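Local atomic coordinates of acidocalcisomal pyrophosphatase (Trypanosoma cruzi, PDB entry 5CUV), a protein that probably hydrolyses inorganic pyrophosphate to phosphate with the help of magnesium ions. Residues Trp268-Leu273 / Asp328-Cys333; Arg82-Phe87 / Gly93-Arg98; Trp364-Lys369 / Gly374-Phe379. One frame throughout, in Å; residues are numbered along the deposited sequence.

Contact 1: residues Trp268-Leu273 / Asp328-Cys333; sequences WNYGAL and DWKVIC. With MG (magnesium ion), chain D.
Tyr270 and Lys330 meet beside the magnesium site, on two strands of the curled beta-sheet that forms the barrel core of soluble pyrophosphatases. Strands 269-272 and 326-335 do not pair directly; both flank strand 296-299, the first antiparallel to it and the second parallel, so the meeting is left to side chains.

The polar part centres on the ammonium of Lys330. Its NZ donates a hydrogen bond to Tyr270 OH at 2.7 Å, arriving at the edge of the ring and in its plane. Bends at chi2 (-133°) and chi4 (-84°) bring the lysine round, with its CD 4.0 Å from Tyr270 CE1. On its own strand Lys330 NZ forms a salt bridge with Asp328 OD2 at 2.8 Å, with weak hydrogen bonds to both carboxylate oxygens, and a further salt bridge to Asp296.

Asp328 OD1 also binds the magnesium ion at 2.5 Å. Asp291 and Asp296 are the other metal-site residues, so Lys330 is a second-shell residue that probably steadies two of the three carboxylates.

The apolar part lies just beyond the end of strand 269-272, where Leu273 meets Val331 of strand 326-335, the two side chains crossing at about a right angle with Leu273 CD1 4.2 Å from Val331 CG2.

Contact 2: residues Arg82-Phe87 / Gly93-Arg98; sequences RMFSAF and GYLEER
Phe87 and Leu95 mark the nearest approach of the two backbones, Phe87 CA and Leu95 CA standing 8.0 Å apart. Residues 82-87 belong to helix 73-87, with regular bonds such as Phe87 N to the carbonyl O of Met83, which is modelled as selenomethionine. After a short loop the chain comes back through Gly93, whose phi is positive, into the brief strand 95-96 and then into helix 97-106.

Leu95 points at the helix and carries the contact. Its CD1 lies over one face of the Phe84 ring, offset toward the rim, in a CH-pi contact 4.0 Å from the centroid and 24° off the normal; the closest ring atom, Phe84 CE1, is 3.6 Å from Leu95 CD1. The phenylalanine reaches this spot because its CG stands opposite the backbone N (chi1 -172°), which carries the ring toward the returning chain. Its edge meets the backbone at Tyr94, Phe84 CZ being 3.9 Å from Tyr94 CA.

The order helix, loop, short strand, helix is that of an EF-hand, consistent with an EF-hand-like unit: Asp88 in the loop accepts a bond from Gly93 N, while Leu95 sits on the short strand, its backbone bonded to Ile130 on strand 129-130. Tyr94 stacks on His129 of the same strand, and Phe84 also meets the ring of Phe132.

The other branch of Leu95, CD2, packs against the helix backbone, 3.5 Å from Phe87 O. Phe87 itself offers its CB, 3.9 Å from Leu95 CD1, while its ring turns away to meet Tyr106.

Contact 3: residues Trp364-Lys369 / Gly374-Phe379; sequences WFRVYK and GVENKF
Residues 374-379 fold back along the C-terminal part of helix 357-367 and the turn after it, Asn377 bonding to Arg366 and Gly374 to Lys369. Asn377 N reaches Arg366 O at 2.9 Å, in the carbonyl plane and on a lone pair, and so gives that carbonyl a backbone partner. Gly374 N bonds to Lys369 O at 3.0 Å, though from above that carbonyl's plane, 47° out of it.

Among the side chains, Arg366 NH1 makes a salt bridge with Glu376 OE1 at 2.9 Å. The carboxylate oxygen sits at the edge of the guanidinium and the hydrogen bond is weak, its angle at the hydrogen only 127°; the guanidinium and carboxylate planes stand 76° apart. Arg366 NE has a stronger partner in Glu363, and Arg366 NH2 forms a salt bridge with Asp62 of a neighbouring subunit. The Phe379 ring comes edge-on to the helix backbone, its CZ 3.8 Å from Arg366 CA, and its CE1 touches Arg366 CB.

Strand 310-323 lies alongside: Lys378 bonds through its backbone to Ile322, Phe365 and Asn377 pack on Met321, and Phe379 stacks on His362 of helix 357-367 and touches Met321 of strand 310-323.

Contact 2 comes first along the chain, then contact 1, then contact 3. The last two lie in the part of the chain that matches the inorganic pyrophosphatase family, with centres about 16 Å apart, and they touch: Phe365 CZ on the helix of contact 3 is 3.5 Å from Tyr270 CE1 and 3.6 Å from Lys330 CD, so Phe365 of helix 357-367 packs on the Tyr270-Lys330 pair next to the magnesium site. Strand 310-323 also packs against both. Contact 2 lies far off in the N-terminal, probably EF-hand-like region, its centre about 68 Å from that of contact 1 and 82 Å from that of contact 3. Within the assembly, N-terminal residues of a neighbouring subunit, including its Asp62, nevertheless reach contact 3.

Contact 1: residues Trp268-Leu273 / Asp328-Cys333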
loop_
_atom_site.group_PDB
_atom_site.type_symbol
_atom_site.label_atom_id
_atom_site.label_comp_id
_atom_site.label_asym_id
_atom_site.label_seq_id
_atom_site.Cartn_x
_atom_site.Cartn_y
_atom_site.Cartn_z
ATOM N N TRP A 268 4.304 8.544 18.663
ATOM C CA TRP A 268 3.715 9.101 17.481
ATOM C C TRP A 268 4.264 10.510 17.372
ATOM O O TRP A 268 4.937 11.008 18.281
ATOM C CB TRP A 268 2.236 9.098 17.794
ATOM C CG TRP A 268 1.785 7.741 18.163
ATOM C CD1 TRP A 268 1.458 6.708 17.307
ATOM C CD2 TRP A 268 1.763 7.178 19.490
ATOM N NE1 TRP A 268 1.254 5.542 18.023
ATOM C CE2 TRP A 268 1.439 5.803 19.360
ATOM C CE3 TRP A 268 2.000 7.702 20.774
ATOM C CZ2 TRP A 268 1.349 4.947 20.478
ATOM C CZ3 TRP A 268 1.917 6.865 21.862
ATOM C CH2 TRP A 268 1.592 5.490 21.714
ATOM N N ASN A 269 4.014 11.163 16.268
ATOM C CA ASN A 269 4.488 12.503 16.124
ATOM C C ASN A 269 3.450 13.298 16.908
ATOM O O ASN A 269 2.225 13.155 16.681
ATOM C CB ASN A 269 4.439 12.881 14.673
ATOM C CG ASN A 269 5.474 12.162 13.865
ATOM O OD1 ASN A 269 6.660 12.305 14.158
ATOM N ND2 ASN A 269 5.052 11.378 12.846
ATOM N N TYR A 270 3.933 14.121 17.827
ATOM C CA TYR A 270 3.092 14.934 18.658
ATOM C C TYR A 270 3.230 16.386 18.205
ATOM O O TYR A 270 4.329 16.881 18.014
ATOM C CB TYR A 270 3.552 14.800 20.098
ATOM C CG TYR A 270 2.603 15.391 21.104
ATOM C CD1 TYR A 270 1.371 14.827 21.339
ATOM C CD2 TYR A 270 2.982 16.491 21.868
ATOM C CE1 TYR A 270 0.540 15.338 22.323
ATOM C CE2 TYR A 270 2.178 17.007 22.849
ATOM C CZ TYR A 270 0.954 16.431 23.085
ATOM O OH TYR A 270 0.166 16.938 24.093
ATOM N N GLY A 271 2.129 17.089 18.017
ATOM C CA GLY A 271 2.294 18.456 17.587
ATOM C C GLY A 271 1.090 19.318 17.853
ATOM O O GLY A 271 0.386 19.193 18.842
ATOM N N ALA A 272 0.795 20.186 16.928
ATOM C CA ALA A 272 -0.336 21.020 17.182
ATOM C C ALA A 272 -1.025 21.447 15.889
ATOM O O ALA A 272 -0.478 21.344 14.825
ATOM C CB ALA A 272 0.167 22.226 18.005
ATOM N N LEU A 273 -2.241 21.923 15.960
ATOM C CA LEU A 273 -2.862 22.361 14.727
ATOM C C LEU A 273 -2.760 23.883 14.638
ATOM O O LEU A 273 -2.952 24.571 15.608
ATOM C CB LEU A 273 -4.313 21.915 14.706
ATOM C CG LEU A 273 -4.412 20.413 14.883
ATOM C CD1 LEU A 273 -5.862 20.048 14.812
ATOM C CD2 LEU A 273 -3.662 19.692 13.822
ATOM N N ASP A 328 -7.635 19.434 28.053
ATOM C CA ASP A 328 -6.484 19.343 27.176
ATOM C C ASP A 328 -6.676 18.243 26.111
ATOM O O ASP A 328 -6.211 17.120 26.225
ATOM C CB ASP A 328 -5.266 19.130 28.090
ATOM C CG ASP A 328 -3.987 18.775 27.338
ATOM O OD1 ASP A 328 -3.761 19.360 26.232
ATOM O OD2 ASP A 328 -3.209 17.930 27.913
ATOM N N TRP A 329 -7.444 18.618 25.104
ATOM C CA TRP A 329 -7.763 17.786 23.963
ATOM C C TRP A 329 -6.503 17.351 23.189
ATOM O O TRP A 329 -5.507 18.052 23.072
ATOM C CB TRP A 329 -8.674 18.542 22.979
ATOM C CG TRP A 329 -10.100 18.918 23.451
ATOM C CD1 TRP A 329 -10.577 20.189 23.710
ATOM C CD2 TRP A 329 -11.199 18.014 23.766
ATOM N NE1 TRP A 329 -11.858 20.124 24.165
ATOM C CE2 TRP A 329 -12.275 18.817 24.223
ATOM C CE3 TRP A 329 -11.368 16.623 23.706
ATOM C CZ2 TRP A 329 -13.514 18.274 24.635
ATOM C CZ3 TRP A 329 -12.613 16.084 24.112
ATOM C CH2 TRP A 329 -13.666 16.922 24.574
ATOM N N LYS A 330 -6.565 16.158 22.652
ATOM C CA LYS A 330 -5.493 15.626 21.859
ATOM C C LYS A 330 -6.206 15.065 20.630
ATOM O O LYS A 330 -6.917 14.058 20.726
ATOM C CB LYS A 330 -4.773 14.568 22.682
ATOM C CG LYS A 330 -4.309 15.193 23.984
ATOM C CD LYS A 330 -2.912 14.888 24.350
ATOM C CE LYS A 330 -2.566 15.635 25.626
ATOM N NZ LYS A 330 -2.138 17.039 25.430
ATOM N N VAL A 331 -6.087 15.780 19.501
ATOM C CA VAL A 331 -6.711 15.333 18.255
ATOM C C VAL A 331 -5.913 14.158 17.730
ATOM O O VAL A 331 -4.679 14.215 17.686
ATOM C CB VAL A 331 -6.701 16.430 17.171
ATOM C CG1 VAL A 331 -7.084 15.866 15.787
ATOM C CG2 VAL A 331 -7.648 17.463 17.531
ATOM N N ILE A 332 -6.604 13.092 17.368
ATOM C CA ILE A 332 -5.943 11.922 16.803
ATOM C C ILE A 332 -6.092 12.058 15.297
ATOM O O ILE A 332 -7.204 12.144 14.800
ATOM C CB ILE A 332 -6.635 10.607 17.223
ATOM C CG1 ILE A 332 -6.841 10.582 18.734
ATOM C CG2 ILE A 332 -5.829 9.452 16.757
ATOM C CD1 ILE A 332 -5.540 10.665 19.487
ATOM N N CYS A 333 -4.983 12.061 14.583
ATOM C CA CYS A 333 -5.018 12.224 13.159
ATOM C C CYS A 333 -3.938 11.361 12.499
ATOM O O CYS A 333 -3.101 10.767 13.202
ATOM C CB CYS A 333 -4.752 13.685 12.816
ATOM S SG CYS A 333 -3.074 14.242 13.252
HETATM MG MG MG D . -2.992 21.348 24.996
#

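Contact 2: residues Arg82-Phe87 / Gly93-Arg98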
loop_
_atom_site.group_PDB
_atom_site.type_symbol
_atom_site.label_atom_id
_atom_site.label_comp_id
_atom_site.label_asym_id
_atom_site.label_seq_id
_atom_site.Cartn_x
_atom_site.Cartn_y
_atom_site.Cartn_z
ATOM N N ARG A 82 -35.594 5.577 -38.102
ATOM C CA ARG A 82 -36.240 5.424 -36.797
ATOM C C ARG A 82 -36.071 6.710 -36.033
ATOM O O ARG A 82 -36.878 7.029 -35.207
ATOM C CB ARG A 82 -35.653 4.266 -35.959
ATOM C CG ARG A 82 -35.622 2.885 -36.661
ATOM C CD ARG A 82 -35.586 1.754 -35.657
ATOM N NE ARG A 82 -34.434 1.819 -34.748
ATOM C CZ ARG A 82 -33.506 0.869 -34.676
ATOM N NH1 ARG A 82 -33.592 -0.214 -35.443
ATOM N NH2 ARG A 82 -32.477 0.992 -33.857
HETATM N N MSE A 83 -35.025 7.466 -36.306
HETATM C CA MSE A 83 -34.829 8.712 -35.588
HETATM C C MSE A 83 -35.834 9.710 -36.088
HETATM O O MSE A 83 -36.351 10.538 -35.305
HETATM C CB MSE A 83 -33.410 9.237 -35.806
HETATM C CG MSE A 83 -33.102 10.505 -35.027
HETATM SE SE MSE A 83 -33.084 10.282 -33.122
HETATM C CE MSE A 83 -31.372 9.363 -32.965
ATOM N N PHE A 84 -36.113 9.609 -37.395
ATOM C CA PHE A 84 -37.046 10.498 -38.091
ATOM C C PHE A 84 -38.441 10.361 -37.591
ATOM O O PHE A 84 -39.146 11.345 -37.412
ATOM C CB PHE A 84 -37.095 10.196 -39.560
ATOM C CG PHE A 84 -37.889 11.183 -40.341
ATOM C CD1 PHE A 84 -37.296 12.359 -40.791
ATOM C CD2 PHE A 84 -39.227 10.934 -40.640
ATOM C CE1 PHE A 84 -38.023 13.275 -41.535
ATOM C CE2 PHE A 84 -39.969 11.844 -41.381
ATOM C CZ PHE A 84 -39.358 13.021 -41.832
ATOM N N SER A 85 -38.840 9.115 -37.388
ATOM C CA SER A 85 -40.186 8.823 -36.912
ATOM C C SER A 85 -40.303 9.268 -35.456
ATOM O O SER A 85 -41.350 9.732 -35.012
ATOM C CB SER A 85 -40.466 7.333 -37.084
ATOM O OG SER A 85 -41.756 6.987 -36.633
ATOM N N ALA A 86 -39.212 9.161 -34.713
ATOM C CA ALA A 86 -39.261 9.588 -33.325
ATOM C C ALA A 86 -39.701 11.045 -33.316
ATOM O O ALA A 86 -40.659 11.401 -32.637
ATOM C CB ALA A 86 -37.884 9.454 -32.646
ATOM N N PHE A 87 -38.989 11.870 -34.081
ATOM C CA PHE A 87 -39.256 13.298 -34.163
ATOM C C PHE A 87 -40.616 13.575 -34.768
ATOM O O PHE A 87 -41.160 14.660 -34.615
ATOM C CB PHE A 87 -38.157 13.973 -34.973
ATOM C CG PHE A 87 -36.997 14.482 -34.136
ATOM C CD1 PHE A 87 -37.113 15.663 -33.403
ATOM C CD2 PHE A 87 -35.786 13.781 -34.091
ATOM C CE1 PHE A 87 -36.041 16.135 -32.649
ATOM C CE2 PHE A 87 -34.705 14.233 -33.340
ATOM C CZ PHE A 87 -34.821 15.406 -32.619
ATOM N N GLY A 93 -45.944 11.343 -41.351
ATOM C CA GLY A 93 -45.213 10.937 -42.557
ATOM C C GLY A 93 -44.169 11.899 -43.125
ATOM O O GLY A 93 -43.550 11.617 -44.159
ATOM N N TYR A 94 -43.955 13.024 -42.462
ATOM C CA TYR A 94 -42.999 14.002 -42.953
ATOM C C TYR A 94 -42.844 14.938 -41.783
ATOM O O TYR A 94 -43.565 14.784 -40.802
ATOM C CB TYR A 94 -43.590 14.753 -44.161
ATOM C CG TYR A 94 -44.792 15.640 -43.805
ATOM C CD1 TYR A 94 -44.608 16.850 -43.132
ATOM C CD2 TYR A 94 -46.103 15.192 -43.989
ATOM C CE1 TYR A 94 -45.670 17.567 -42.635
ATOM C CE2 TYR A 94 -47.177 15.911 -43.491
ATOM C CZ TYR A 94 -46.951 17.097 -42.806
ATOM O OH TYR A 94 -48.000 17.805 -42.237
ATOM N N LEU A 95 -41.921 15.897 -41.890
ATOM C CA LEU A 95 -41.690 16.894 -40.832
ATOM C C LEU A 95 -41.539 18.339 -41.333
ATOM O O LEU A 95 -41.059 18.570 -42.448
ATOM C CB LEU A 95 -40.423 16.558 -40.053
ATOM C CG LEU A 95 -40.446 15.439 -39.039
ATOM C CD1 LEU A 95 -39.031 15.190 -38.624
ATOM C CD2 LEU A 95 -41.334 15.809 -37.875
ATOM N N GLU A 96 -41.924 19.306 -40.503
ATOM C CA GLU A 96 -41.761 20.701 -40.878
ATOM C C GLU A 96 -40.265 21.014 -40.808
ATOM O O GLU A 96 -39.551 20.462 -39.990
ATOM C CB GLU A 96 -42.558 21.623 -39.941
ATOM C CG GLU A 96 -44.063 21.215 -39.814
ATOM C CD GLU A 96 -44.943 22.191 -38.988
ATOM O OE1 GLU A 96 -44.403 23.121 -38.308
ATOM O OE2 GLU A 96 -46.195 22.001 -39.023
ATOM N N GLU A 97 -39.798 21.899 -41.679
ATOM C CA GLU A 97 -38.400 22.258 -41.735
ATOM C C GLU A 97 -37.809 22.799 -40.443
ATOM O O GLU A 97 -36.601 22.983 -40.348
ATOM C CB GLU A 97 -38.188 23.281 -42.848
ATOM C CG GLU A 97 -38.611 22.800 -44.251
ATOM C CD GLU A 97 -38.549 23.924 -45.307
ATOM O OE1 GLU A 97 -38.401 23.619 -46.528
ATOM O OE2 GLU A 97 -38.661 25.112 -44.899
ATOM N N ARG A 98 -38.637 23.081 -39.448
ATOM C CA ARG A 98 -38.118 23.633 -38.196
ATOM C C ARG A 98 -37.724 22.433 -37.313
ATOM O O ARG A 98 -36.883 22.545 -36.415
ATOM C CB ARG A 98 -39.188 24.521 -37.504
ATOM C CG ARG A 98 -40.218 23.701 -36.686
ATOM C CD ARG A 98 -41.706 24.101 -36.798
ATOM N NE ARG A 98 -42.110 25.114 -35.827
ATOM C CZ ARG A 98 -43.354 25.261 -35.379
ATOM N NH1 ARG A 98 -44.326 24.461 -35.807
ATOM N NH2 ARG A 98 -43.626 26.228 -34.513
#

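Contact 3: residues Trp364-Lys369 / Gly374-Phe379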
loop_
_atom_site.group_PDB
_atom_site.type_symbol
_atom_site.label_atom_id
_atom_site.label_comp_id
_atom_site.label_asym_id
_atom_site.label_seq_id
_atom_site.Cartn_x
_atom_site.Cartn_y
_atom_site.Cartn_z
ATOM N N TRP A 364 -0.348 5.992 27.726
ATOM C CA TRP A 364 0.790 6.877 27.786
ATOM C C TRP A 364 0.357 8.240 28.431
ATOM O O TRP A 364 0.983 8.715 29.361
ATOM C CB TRP A 364 1.439 7.044 26.377
ATOM C CG TRP A 364 2.894 7.517 26.437
ATOM C CD1 TRP A 364 4.035 6.752 26.282
ATOM C CD2 TRP A 364 3.356 8.879 26.571
ATOM N NE1 TRP A 364 5.154 7.558 26.291
ATOM C CE2 TRP A 364 4.771 8.857 26.462
ATOM C CE3 TRP A 364 2.710 10.104 26.762
ATOM C CZ2 TRP A 364 5.546 10.011 26.527
ATOM C CZ3 TRP A 364 3.485 11.260 26.832
ATOM C CH2 TRP A 364 4.896 11.203 26.711
ATOM N N PHE A 365 -0.731 8.847 27.986
ATOM C CA PHE A 365 -1.117 10.119 28.598
ATOM C C PHE A 365 -1.663 10.017 30.038
ATOM O O PHE A 365 -1.580 10.989 30.827
ATOM C CB PHE A 365 -2.114 10.839 27.696
ATOM C CG PHE A 365 -1.474 11.457 26.514
ATOM C CD1 PHE A 365 -0.561 12.496 26.666
ATOM C CD2 PHE A 365 -1.706 10.965 25.250
ATOM C CE1 PHE A 365 0.098 13.028 25.590
ATOM C CE2 PHE A 365 -1.032 11.496 24.157
ATOM C CZ PHE A 365 -0.124 12.541 24.346
ATOM N N ARG A 366 -2.217 8.858 30.379
ATOM C CA ARG A 366 -2.736 8.690 31.680
ATOM C C ARG A 366 -1.588 8.657 32.652
ATOM O O ARG A 366 -1.668 9.189 33.742
ATOM C CB ARG A 366 -3.519 7.376 31.777
ATOM C CG ARG A 366 -3.860 6.920 33.216
ATOM C CD ARG A 366 -4.661 5.592 33.218
ATOM N NE ARG A 366 -3.814 4.415 33.407
ATOM C CZ ARG A 366 -3.196 4.121 34.559
ATOM N NH1 ARG A 366 -3.364 4.929 35.602
ATOM N NH2 ARG A 366 -2.391 3.052 34.686
ATOM N N VAL A 367 -0.468 8.085 32.264
ATOM C CA VAL A 367 0.560 7.935 33.279
ATOM C C VAL A 367 1.871 8.617 33.127
ATOM O O VAL A 367 2.738 8.366 33.945
ATOM C CB VAL A 367 0.872 6.419 33.519
ATOM C CG1 VAL A 367 -0.474 5.614 33.643
ATOM C CG2 VAL A 367 1.709 5.827 32.357
ATOM N N TYR A 368 2.039 9.500 32.143
ATOM C CA TYR A 368 3.366 10.080 31.936
ATOM C C TYR A 368 3.940 10.933 33.040
ATOM O O TYR A 368 5.146 11.194 33.026
ATOM C CB TYR A 368 3.443 10.823 30.593
ATOM C CG TYR A 368 2.843 12.178 30.576
ATOM C CD1 TYR A 368 3.609 13.302 30.845
ATOM C CD2 TYR A 368 1.508 12.354 30.239
ATOM C CE1 TYR A 368 3.054 14.568 30.763
ATOM C CE2 TYR A 368 0.930 13.625 30.160
ATOM C CZ TYR A 368 1.708 14.724 30.419
ATOM O OH TYR A 368 1.130 15.985 30.321
ATOM N N LYS A 369 3.115 11.348 34.002
ATOM C CA LYS A 369 3.638 12.169 35.097
ATOM C C LYS A 369 4.023 11.381 36.320
ATOM O O LYS A 369 4.782 11.870 37.120
ATOM C CB LYS A 369 2.637 13.186 35.571
ATOM C CG LYS A 369 2.129 14.077 34.532
ATOM C CD LYS A 369 1.366 15.155 35.220
ATOM C CE LYS A 369 1.326 16.370 34.351
ATOM N NZ LYS A 369 0.463 16.005 33.218
ATOM N N GLY A 374 4.201 12.795 39.955
ATOM C CA GLY A 374 2.829 13.197 39.749
ATOM C C GLY A 374 1.876 12.051 39.968
ATOM O O GLY A 374 2.250 10.994 40.483
ATOM N N VAL A 375 0.629 12.256 39.571
ATOM C CA VAL A 375 -0.374 11.201 39.699
ATOM C C VAL A 375 -0.998 10.953 38.317
ATOM O O VAL A 375 -0.691 11.680 37.387
ATOM C CB VAL A 375 -1.396 11.613 40.755
ATOM C CG1 VAL A 375 -0.718 11.644 42.120
ATOM C CG2 VAL A 375 -1.913 12.959 40.443
ATOM N N GLU A 376 -1.818 9.921 38.166
ATOM C CA GLU A 376 -2.429 9.617 36.870
ATOM C C GLU A 376 -3.251 10.783 36.412
ATOM O O GLU A 376 -3.645 11.574 37.223
ATOM C CB GLU A 376 -3.320 8.388 36.982
ATOM C CG GLU A 376 -4.746 8.647 37.462
ATOM C CD GLU A 376 -5.534 7.352 37.693
ATOM O OE1 GLU A 376 -5.471 6.389 36.889
ATOM O OE2 GLU A 376 -6.258 7.286 38.698
ATOM N N ASN A 377 -3.492 10.938 35.123
ATOM C CA ASN A 377 -4.309 12.053 34.672
ATOM C C ASN A 377 -5.711 11.488 34.467
ATOM O O ASN A 377 -5.875 10.274 34.250
ATOM C CB ASN A 377 -3.794 12.631 33.357
ATOM C CG ASN A 377 -2.425 13.269 33.489
ATOM O OD1 ASN A 377 -1.485 12.968 32.712
ATOM N ND2 ASN A 377 -2.287 14.156 34.452
ATOM N N LYS A 378 -6.713 12.363 34.518
ATOM C CA LYS A 378 -8.092 11.930 34.328
ATOM C C LYS A 378 -8.549 12.325 32.909
ATOM O O LYS A 378 -7.921 13.153 32.282
ATOM C CB LYS A 378 -8.971 12.623 35.371
ATOM C CG LYS A 378 -8.533 12.489 36.849
ATOM C CD LYS A 378 -8.582 11.027 37.300
ATOM C CE LYS A 378 -8.647 10.858 38.813
ATOM N NZ LYS A 378 -9.935 11.369 39.403
ATOM N N PHE A 379 -9.644 11.745 32.415
ATOM C CA PHE A 379 -10.197 12.085 31.091
ATOM C C PHE A 379 -11.715 12.340 31.144
ATOM O O PHE A 379 -12.438 11.702 31.929
ATOM C CB PHE A 379 -10.015 10.930 30.084
ATOM C CG PHE A 379 -8.625 10.473 29.938
ATOM C CD1 PHE A 379 -8.019 9.721 30.954
ATOM C CD2 PHE A 379 -7.855 10.916 28.866
ATOM C CE1 PHE A 379 -6.650 9.424 30.914
ATOM C CE2 PHE A 379 -6.479 10.631 28.803
ATOM C CZ PHE A 379 -5.870 9.881 29.838
#